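Local coordinates for protein transmembrane oligosaccharyl transferase (Archaeoglobus fulgidus, PDB 3WAJ) that is an archaeal membrane protein of the STT3/AglB oligosaccharyl transferase family, with a GT-C type transmembrane region that holds a zinc ion, at residues Leu43-Ile55 with Arg154-Glu166. Residues are numbered along the deposited sequence; the frame is centred on the assembly and turned at random.
With ZN (zinc ion), chain B; SO4 (sulfate ion), chain C.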
ATOM      1  N   LEU A  43       9.514  -1.773   9.913  1.00 40.88           N
ATOM      2  CA  LEU A  43       9.278  -0.814   8.838  1.00 40.94           C
ATOM      3  C   LEU A  43       7.773  -0.624   8.701  1.00 33.73           C
ATOM      4  O   LEU A  43       7.005  -1.513   9.055  1.00 34.24           O
ATOM      5  CB  LEU A  43       9.881  -1.324   7.508  1.00 44.92           C
ATOM      6  CG  LEU A  43      11.399  -1.549   7.453  1.00 43.54           C
ATOM      7  CD1 LEU A  43      11.840  -2.179   6.121  1.00 36.23           C
ATOM      8  CD2 LEU A  43      12.154  -0.248   7.693  1.00 41.99           C
ATOM      9  N   GLY A  44       7.350   0.524   8.187  1.00 30.97           N
ATOM     10  CA  GLY A  44       5.935   0.818   8.084  1.00 33.46           C
ATOM     11  C   GLY A  44       5.241   0.123   6.927  1.00 38.20           C
ATOM     12  O   GLY A  44       5.901  -0.398   6.009  1.00 38.74           O
ATOM     13  N   GLY A  45       3.905   0.120   6.984  1.00 35.21           N
ATOM     14  CA  GLY A  45       3.048  -0.279   5.876  1.00 28.16           C
ATOM     15  C   GLY A  45       3.417  -1.566   5.153  1.00 35.92           C
ATOM     16  O   GLY A  45       3.793  -2.561   5.783  1.00 34.72           O
ATOM     17  N   ASN A  46       3.289  -1.555   3.827  1.00 35.22           N
ATOM     18  CA  ASN A  46       3.667  -2.706   3.028  1.00 35.02           C
ATOM     19  C   ASN A  46       4.849  -2.382   2.114  1.00 34.65           C
ATOM     20  O   ASN A  46       5.826  -3.125   2.058  1.00 35.66           O
ATOM     21  CB  ASN A  46       2.496  -3.168   2.164  1.00 33.98           C
ATOM     22  CG  ASN A  46       1.221  -3.343   2.946  1.00 35.98           C
ATOM     23  OD1 ASN A  46       1.210  -3.952   4.021  1.00 40.25           O
ATOM     24  ND2 ASN A  46       0.120  -2.829   2.395  1.00 35.43           N
ATOM     25  N   ASP A  47       4.740  -1.284   1.381  1.00 37.68           N
ATOM     26  CA  ASP A  47       5.758  -0.937   0.387  1.00 42.05           C
ATOM     27  C   ASP A  47       7.205  -0.771   0.899  1.00 37.31           C
ATOM     28  O   ASP A  47       8.143  -1.170   0.200  1.00 33.80           O
ATOM     29  CB  ASP A  47       5.307   0.271  -0.447  1.00 41.82           C
ATOM     30  CG  ASP A  47       4.110  -0.050  -1.325  1.00 43.24           C
ATOM     31  OD1 ASP A  47       3.903  -1.258  -1.632  1.00 37.06           O
ATOM     32  OD2 ASP A  47       3.384   0.902  -1.710  1.00 43.40           O
ATOM     33  N   PRO A  48       7.394  -0.212   2.113  1.00 32.92           N
ATOM     34  CA  PRO A  48       8.773  -0.199   2.627  1.00 35.99           C
ATOM     35  C   PRO A  48       9.363  -1.601   2.773  1.00 37.57           C
ATOM     36  O   PRO A  48      10.576  -1.753   2.647  1.00 39.74           O
ATOM     37  CB  PRO A  48       8.635   0.479   3.996  1.00 33.96           C
ATOM     38  CG  PRO A  48       7.411   1.363   3.846  1.00 36.92           C
ATOM     39  CD  PRO A  48       6.473   0.544   2.984  1.00 29.75           C
ATOM     40  N   TRP A  49       8.541  -2.611   3.036  1.00 36.11           N
ATOM     41  CA  TRP A  49       9.076  -3.970   3.078  1.00 35.79           C
ATOM     42  C   TRP A  49       9.588  -4.441   1.714  1.00 34.77           C
ATOM     43  O   TRP A  49      10.527  -5.237   1.636  1.00 36.05           O
ATOM     44  CB  TRP A  49       8.053  -4.943   3.663  1.00 28.93           C
ATOM     45  CG  TRP A  49       7.796  -4.615   5.107  1.00 33.35           C
ATOM     46  CD1 TRP A  49       6.924  -3.679   5.589  1.00 27.31           C
ATOM     47  CD2 TRP A  49       8.463  -5.177   6.259  1.00 30.88           C
ATOM     48  NE1 TRP A  49       6.994  -3.636   6.967  1.00 30.50           N
ATOM     49  CE2 TRP A  49       7.930  -4.542   7.402  1.00 31.18           C
ATOM     50  CE3 TRP A  49       9.455  -6.141   6.427  1.00 31.31           C
ATOM     51  CZ2 TRP A  49       8.347  -4.859   8.707  1.00 30.38           C
ATOM     52  CZ3 TRP A  49       9.870  -6.463   7.732  1.00 35.35           C
ATOM     53  CH2 TRP A  49       9.313  -5.821   8.851  1.00 32.25           C
ATOM     54  N   TYR A  50       8.977  -3.951   0.642  1.00 25.71           N
ATOM     55  CA  TYR A  50       9.406  -4.353  -0.689  1.00 26.22           C
ATOM     56  C   TYR A  50      10.680  -3.614  -1.115  1.00 32.93           C
ATOM     57  O   TYR A  50      11.550  -4.208  -1.762  1.00 37.91           O
ATOM     58  CB  TYR A  50       8.285  -4.174  -1.728  1.00 21.96           C
ATOM     59  CG  TYR A  50       8.605  -4.912  -2.992  1.00 27.38           C
ATOM     60  CD1 TYR A  50       8.519  -6.304  -3.036  1.00 31.44           C
ATOM     61  CD2 TYR A  50       9.037  -4.240  -4.131  1.00 27.03           C
ATOM     62  CE1 TYR A  50       8.822  -7.023  -4.189  1.00 29.01           C
ATOM     63  CE2 TYR A  50       9.341  -4.949  -5.313  1.00 27.68           C
ATOM     64  CZ  TYR A  50       9.232  -6.343  -5.323  1.00 28.08           C
ATOM     65  OH  TYR A  50       9.537  -7.062  -6.453  1.00 29.50           O
ATOM     66  N   TYR A  51      10.796  -2.328  -0.763  1.00 31.95           N
ATOM     67  CA  TYR A  51      12.087  -1.647  -0.924  1.00 34.27           C
ATOM     68  C   TYR A  51      13.189  -2.453  -0.249  1.00 35.10           C
ATOM     69  O   TYR A  51      14.227  -2.725  -0.840  1.00 42.90           O
ATOM     70  CB  TYR A  51      12.062  -0.197  -0.422  1.00 29.39           C
ATOM     71  CG  TYR A  51      11.698   0.714  -1.556  1.00 34.43           C
ATOM     72  CD1 TYR A  51      12.552   0.865  -2.641  1.00 35.49           C
ATOM     73  CD2 TYR A  51      10.468   1.361  -1.588  1.00 34.13           C
ATOM     74  CE1 TYR A  51      12.195   1.647  -3.723  1.00 38.31           C
ATOM     75  CE2 TYR A  51      10.109   2.159  -2.656  1.00 30.16           C
ATOM     76  CZ  TYR A  51      10.965   2.291  -3.719  1.00 31.69           C
ATOM     77  OH  TYR A  51      10.597   3.088  -4.771  1.00 36.42           O
ATOM     78  N   TYR A  52      12.916  -2.854   0.982  1.00 27.21           N
ATOM     79  CA  TYR A  52      13.814  -3.669   1.775  1.00 32.13           C
ATOM     80  C   TYR A  52      14.228  -4.915   0.995  1.00 35.37           C
ATOM     81  O   TYR A  52      15.421  -5.218   0.890  1.00 34.01           O
ATOM     82  CB  TYR A  52      13.097  -4.010   3.081  1.00 29.66           C
ATOM     83  CG  TYR A  52      13.715  -5.055   3.972  1.00 35.09           C
ATOM     84  CD1 TYR A  52      12.946  -6.136   4.420  1.00 36.18           C
ATOM     85  CD2 TYR A  52      15.035  -4.960   4.407  1.00 33.13           C
ATOM     86  CE1 TYR A  52      13.462  -7.097   5.268  1.00 27.41           C
ATOM     87  CE2 TYR A  52      15.575  -5.942   5.266  1.00 34.15           C
ATOM     88  CZ  TYR A  52      14.768  -6.997   5.689  1.00 35.07           C
ATOM     89  OH  TYR A  52      15.257  -7.967   6.528  1.00 43.57           O
ATOM     90  N   ARG A  53      13.243  -5.618   0.438  1.00 29.87           N
ATOM     91  CA  ARG A  53      13.494  -6.805  -0.370  1.00 30.78           C
ATOM     92  C   ARG A  53      14.437  -6.459  -1.534  1.00 34.07           C
ATOM     93  O   ARG A  53      15.399  -7.185  -1.805  1.00 35.76           O
ATOM     94  CB  ARG A  53      12.162  -7.400  -0.872  1.00 31.06           C
ATOM     95  CG  ARG A  53      12.263  -8.616  -1.816  1.00 27.29           C
ATOM     96  CD  ARG A  53      12.626  -8.234  -3.291  1.00 22.36           C
ATOM     97  NE  ARG A  53      12.637  -9.427  -4.136  1.00 27.84           N
ATOM     98  CZ  ARG A  53      13.601 -10.345  -4.108  1.00 31.40           C
ATOM     99  NH1 ARG A  53      14.647 -10.181  -3.312  1.00 31.99           N
ATOM    100  NH2 ARG A  53      13.523 -11.412  -4.886  1.00 28.77           N
ATOM    101  N   LEU A  54      14.146  -5.357  -2.216  1.00 34.42           N
ATOM    102  CA  LEU A  54      14.951  -4.942  -3.358  1.00 37.69           C
ATOM    103  C   LEU A  54      16.367  -4.518  -2.944  1.00 39.56           C
ATOM    104  O   LEU A  54      17.342  -4.901  -3.586  1.00 36.76           O
ATOM    105  CB  LEU A  54      14.268  -3.816  -4.132  1.00 29.36           C
ATOM    106  CG  LEU A  54      12.961  -4.149  -4.841  1.00 29.05           C
ATOM    107  CD1 LEU A  54      12.429  -2.882  -5.586  1.00 19.60           C
ATOM    108  CD2 LEU A  54      13.168  -5.307  -5.802  1.00 25.99           C
ATOM    109  N   ILE A  55      16.476  -3.724  -1.881  1.00 39.30           N
ATOM    110  CA  ILE A  55      17.770  -3.192  -1.458  1.00 38.76           C
ATOM    111  C   ILE A  55      18.732  -4.328  -1.030  1.00 39.74           C
ATOM    112  O   ILE A  55      19.899  -4.339  -1.389  1.00 42.85           O
ATOM    113  CB  ILE A  55      17.592  -2.118  -0.359  1.00 33.37           C
ATOM    114  CG1 ILE A  55      17.023  -0.839  -0.974  1.00 31.95           C
ATOM    115  CG2 ILE A  55      18.918  -1.817   0.351  1.00 31.43           C
ATOM    116  CD1 ILE A  55      16.481   0.171   0.038  1.00 30.51           C
ATOM    117  N   ARG A 154       4.204   9.534   5.413  1.00 44.41           N
ATOM    118  CA  ARG A 154       5.124   8.849   4.507  1.00 45.36           C
ATOM    119  C   ARG A 154       6.559   9.378   4.561  1.00 45.11           C
ATOM    120  O   ARG A 154       7.361   9.130   3.664  1.00 42.18           O
ATOM    121  CB  ARG A 154       4.564   8.927   3.091  1.00 45.32           C
ATOM    122  CG  ARG A 154       3.344   8.054   2.964  1.00 44.48           C
ATOM    123  CD  ARG A 154       2.630   8.211   1.690  1.00 51.34           C
ATOM    124  NE  ARG A 154       1.413   7.410   1.759  1.00 69.60           N
ATOM    125  CZ  ARG A 154       0.573   7.209   0.748  1.00 75.45           C
ATOM    126  NH1 ARG A 154       0.808   7.759  -0.439  1.00 70.58           N
ATOM    127  NH2 ARG A 154      -0.502   6.453   0.932  1.00 76.53           N
ATOM    128  N   SER A 155       6.879  10.069   5.650  1.00 45.59           N
ATOM    129  CA  SER A 155       8.128  10.809   5.770  1.00 46.29           C
ATOM    130  C   SER A 155       8.681  10.595   7.176  1.00 46.95           C
ATOM    131  O   SER A 155       9.650  11.218   7.613  1.00 47.90           O
ATOM    132  CB  SER A 155       7.830  12.282   5.535  1.00 44.59           C
ATOM    133  OG  SER A 155       9.004  12.996   5.273  1.00 58.49           O
ATOM    134  N   ILE A 156       8.020   9.686   7.869  1.00 46.00           N
ATOM    135  CA  ILE A 156       8.302   9.328   9.248  1.00 47.04           C
ATOM    136  C   ILE A 156       9.351   8.204   9.293  1.00 49.10           C
ATOM    137  O   ILE A 156       9.552   7.493   8.298  1.00 47.45           O
ATOM    138  CB  ILE A 156       6.966   8.883   9.911  1.00 58.90           C
ATOM    139  CG1 ILE A 156       6.621   9.784  11.074  1.00 60.77           C
ATOM    140  CG2 ILE A 156       6.955   7.430  10.312  1.00 58.45           C
ATOM    141  CD1 ILE A 156       6.427  11.188  10.639  1.00 65.03           C
ATOM    142  N   LEU A 157      10.032   8.064  10.433  1.00 49.26           N
ATOM    143  CA  LEU A 157      10.928   6.933  10.697  1.00 48.92           C
ATOM    144  C   LEU A 157      10.286   5.620  10.235  1.00 49.11           C
ATOM    145  O   LEU A 157       9.138   5.318  10.592  1.00 45.51           O
ATOM    146  CB  LEU A 157      11.184   6.829  12.204  1.00 51.19           C
ATOM    147  CG  LEU A 157      12.518   6.460  12.858  1.00 46.54           C
ATOM    148  CD1 LEU A 157      12.220   5.594  14.055  1.00 44.98           C
ATOM    149  CD2 LEU A 157      13.512   5.790  11.927  1.00 42.90           C
ATOM    150  N   GLY A 158      11.010   4.836   9.440  1.00 41.46           N
ATOM    151  CA  GLY A 158      10.516   3.519   9.073  1.00 31.18           C
ATOM    152  C   GLY A 158       9.639   3.443   7.830  1.00 43.96           C
ATOM    153  O   GLY A 158       9.505   2.360   7.257  1.00 41.02           O
ATOM    154  N   PHE A 159       9.032   4.552   7.396  1.00 45.36           N
ATOM    155  CA  PHE A 159       8.229   4.477   6.182  1.00 38.42           C
ATOM    156  C   PHE A 159       9.060   4.706   4.929  1.00 42.20           C
ATOM    157  O   PHE A 159       8.853   5.672   4.183  1.00 37.93           O
ATOM    158  CB  PHE A 159       7.009   5.401   6.189  1.00 33.44           C
ATOM    159  CG  PHE A 159       5.886   4.868   5.349  1.00 38.03           C
ATOM    160  CD1 PHE A 159       4.921   4.043   5.914  1.00 35.67           C
ATOM    161  CD2 PHE A 159       5.850   5.105   3.979  1.00 36.83           C
ATOM    162  CE1 PHE A 159       3.904   3.500   5.138  1.00 32.29           C
ATOM    163  CE2 PHE A 159       4.828   4.571   3.178  1.00 31.29           C
ATOM    164  CZ  PHE A 159       3.858   3.762   3.755  1.00 32.17           C
ATOM    165  N   ASN A 160       9.990   3.790   4.693  1.00 41.01           N
ATOM    166  CA  ASN A 160      10.958   3.946   3.626  1.00 39.41           C
ATOM    167  C   ASN A 160      10.350   3.680   2.252  1.00 42.23           C
ATOM    168  O   ASN A 160      10.520   2.599   1.684  1.00 42.74           O
ATOM    169  CB  ASN A 160      12.157   3.029   3.861  1.00 36.80           C
ATOM    170  CG  ASN A 160      13.236   3.256   2.854  1.00 41.06           C
ATOM    171  OD1 ASN A 160      13.497   4.397   2.464  1.00 45.22           O
ATOM    172  ND2 ASN A 160      13.843   2.178   2.383  1.00 43.57           N
ATOM    173  N   ASP A 161       9.640   4.678   1.732  1.00 39.62           N
ATOM    174  CA  ASP A 161       8.931   4.573   0.468  1.00 30.92           C
ATOM    175  C   ASP A 161       9.347   5.793  -0.366  1.00 31.44           C
ATOM    176  O   ASP A 161      10.013   6.701   0.149  1.00 34.83           O
ATOM    177  CB  ASP A 161       7.411   4.532   0.717  1.00 33.15           C
ATOM    178  CG  ASP A 161       6.638   3.911  -0.428  1.00 38.40           C
ATOM    179  OD1 ASP A 161       7.174   3.801  -1.556  1.00 38.72           O
ATOM    180  OD2 ASP A 161       5.475   3.534  -0.198  1.00 51.12           O
ATOM    181  N   HIS A 162       8.975   5.815  -1.644  1.00 28.03           N
ATOM    182  CA  HIS A 162       9.479   6.845  -2.538  1.00 36.36           C
ATOM    183  C   HIS A 162       8.633   8.130  -2.559  1.00 40.75           C
ATOM    184  O   HIS A 162       8.978   9.087  -3.257  1.00 43.90           O
ATOM    185  CB  HIS A 162       9.640   6.283  -3.959  1.00 29.39           C
ATOM    186  CG  HIS A 162       8.374   5.731  -4.539  1.00 36.56           C
ATOM    187  ND1 HIS A 162       8.271   4.434  -5.007  1.00 38.56           N
ATOM    188  CD2 HIS A 162       7.156   6.296  -4.733  1.00 37.22           C
ATOM    189  CE1 HIS A 162       7.043   4.228  -5.463  1.00 33.37           C
ATOM    190  NE2 HIS A 162       6.351   5.343  -5.307  1.00 38.23           N
ATOM    191  N   HIS A 163       7.534   8.162  -1.808  1.00 38.30           N
ATOM    192  CA  HIS A 163       6.621   9.316  -1.891  1.00 38.66           C
ATOM    193  C   HIS A 163       7.263  10.602  -1.348  1.00 38.14           C
ATOM    194  O   HIS A 163       7.007  11.694  -1.859  1.00 36.12           O
ATOM    195  CB  HIS A 163       5.256   9.039  -1.220  1.00 31.81           C
ATOM    196  CG  HIS A 163       4.603   7.777  -1.674  1.00 34.82           C
ATOM    197  ND1 HIS A 163       4.082   7.619  -2.951  1.00 32.01           N
ATOM    198  CD2 HIS A 163       4.381   6.590  -1.044  1.00 32.21           C
ATOM    199  CE1 HIS A 163       3.587   6.398  -3.077  1.00 36.23           C
ATOM    200  NE2 HIS A 163       3.747   5.766  -1.924  1.00 35.86           N
ATOM    201  N   ILE A 164       8.089  10.491  -0.310  1.00 36.10           N
ATOM    202  CA  ILE A 164       8.793  11.681   0.159  1.00 39.86           C
ATOM    203  C   ILE A 164       9.717  12.182  -0.942  1.00 43.98           C
ATOM    204  O   ILE A 164       9.864  13.385  -1.129  1.00 47.19           O
ATOM    205  CB  ILE A 164       9.558  11.470   1.504  1.00 47.83           C
ATOM    206  CG1 ILE A 164      10.289  12.759   1.913  1.00 42.13           C
ATOM    207  CG2 ILE A 164      10.541  10.313   1.417  1.00 47.70           C
ATOM    208  CD1 ILE A 164       9.358  13.913   2.261  1.00 32.61           C
ATOM    209  N   TRP A 165      10.292  11.259  -1.712  1.00 41.02           N
ATOM    210  CA  TRP A 165      11.263  11.642  -2.732  1.00 41.32           C
ATOM    211  C   TRP A 165      10.635  12.190  -3.999  1.00 40.36           C
ATOM    212  O   TRP A 165      11.268  12.962  -4.727  1.00 49.81           O
ATOM    213  CB  TRP A 165      12.207  10.480  -3.033  1.00 44.06           C
ATOM    214  CG  TRP A 165      12.957  10.065  -1.796  1.00 44.77           C
ATOM    215  CD1 TRP A 165      12.755   8.939  -1.046  1.00 43.89           C
ATOM    216  CD2 TRP A 165      14.012  10.790  -1.157  1.00 43.46           C
ATOM    217  NE1 TRP A 165      13.631   8.915   0.013  1.00 41.87           N
ATOM    218  CE2 TRP A 165      14.417  10.039  -0.033  1.00 46.95           C
ATOM    219  CE3 TRP A 165      14.660  11.997  -1.431  1.00 42.70           C
ATOM    220  CZ2 TRP A 165      15.444  10.464   0.827  1.00 50.04           C
ATOM    221  CZ3 TRP A 165      15.676  12.418  -0.582  1.00 47.45           C
ATOM    222  CH2 TRP A 165      16.058  11.652   0.534  1.00 50.50           C
ATOM    223  N   GLU A 166       9.404  11.779  -4.277  1.00 35.24           N
ATOM    224  CA  GLU A 166       8.630  12.432  -5.316  1.00 39.88           C
ATOM    225  C   GLU A 166       8.518  13.902  -4.946  1.00 41.48           C
ATOM    226  O   GLU A 166       8.818  14.775  -5.747  1.00 41.44           O
ATOM    227  CB  GLU A 166       7.229  11.837  -5.407  1.00 38.62           C
ATOM    228  CG  GLU A 166       7.152  10.459  -5.980  1.00 33.05           C
ATOM    229  CD  GLU A 166       5.739   9.937  -5.955  1.00 36.01           C
ATOM    230  OE1 GLU A 166       5.479   8.958  -5.219  1.00 40.77           O
ATOM    231  OE2 GLU A 166       4.877  10.522  -6.648  1.00 33.33           O
TER
HETATM  232 ZN    ZN B 901       3.698   3.649  -1.494  1.00 40.25          ZN
HETATM  233  S   SO4 C 902       3.226   3.863  -6.480  1.00 53.58           S
HETATM  234  O1  SO4 C 902       3.903   2.754  -5.795  1.00 50.57           O
HETATM  235  O2  SO4 C 902       2.849   3.407  -7.821  1.00 57.00           O
HETATM  236  O3  SO4 C 902       2.037   4.232  -5.711  1.00 60.19           O
HETATM  237  O4  SO4 C 902       4.084   5.047  -6.609  1.00 54.10           O
HETATM  238  O   HOH W   1       5.271   3.002  -3.001  1.00 37.98           O
HETATM  239  O   HOH W   2       1.690   3.459  -2.994  1.00 39.00           O
HETATM  240  O   HOH W   3       2.430   2.545  -0.124  1.00 71.69           O
HETATM  241  O   HOH W   4      12.737  -0.214   3.406  1.00 36.28           O
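Asp47 and Asp161 converge on one zinc ion, which His163 also binds. Asp161 OD2 and His163 NE2 each lie 2.2 Å from the zinc, whereas Asp47 OD2 makes a longer approach of 2.8 Å; three waters complete the shell. The two carboxylates, their planes 84° apart, meet the metal without stacking, and the cation probably offsets the cost of gathering acids here. Gly45-Asn46-Asp47 and Asp161-His162-His163 correspond to the two DXD-type motifs of STT3 proteins.

Two direct hydrogen bonds join the segments away from the metal, one by way of side chains and one between backbones. Tyr51 OH reaches His162 ND1 at 2.7 Å, edge to edge, with the rings almost perpendicular. An imidazole suits this place because ND1, at the ring edge, can pair with the tyrosine hydroxyl; in this crystal NE2 donates to O4 of a sulfate, probably from the crystallisation liquor, at 2.6 Å. His162 CG sits between the backbone N and the carbonyl carbon (chi1 58°), turning the ring so that Asp161 OD1 lies over its face. Further along, Gly44 N donates to Gly158 O at 3.0 Å, nearly straight at 173°, while one water links Pro48 O to Asn160 ND2.

The Phe159 ring carries the apolar part of the contact. Pro48 CG stands over its centre, 4.0 Å from the ring centroid, a CH-pi contact suited to a rigid, compact pyrrolidine. Without side chains, Gly44 and Gly45 let the same ring pack close to their backbone, and Gly158 takes the positive phi of a type II turn.

The contact is largely buried. Helix 84-96 touches Tyr51, Ile55 and Asn160, helix 102-118 meets Leu43 and Asn160, and helix 554-561 packs on Asp47, all around the junction of the start of helix 47-60 with the loop leading into helix 163-181.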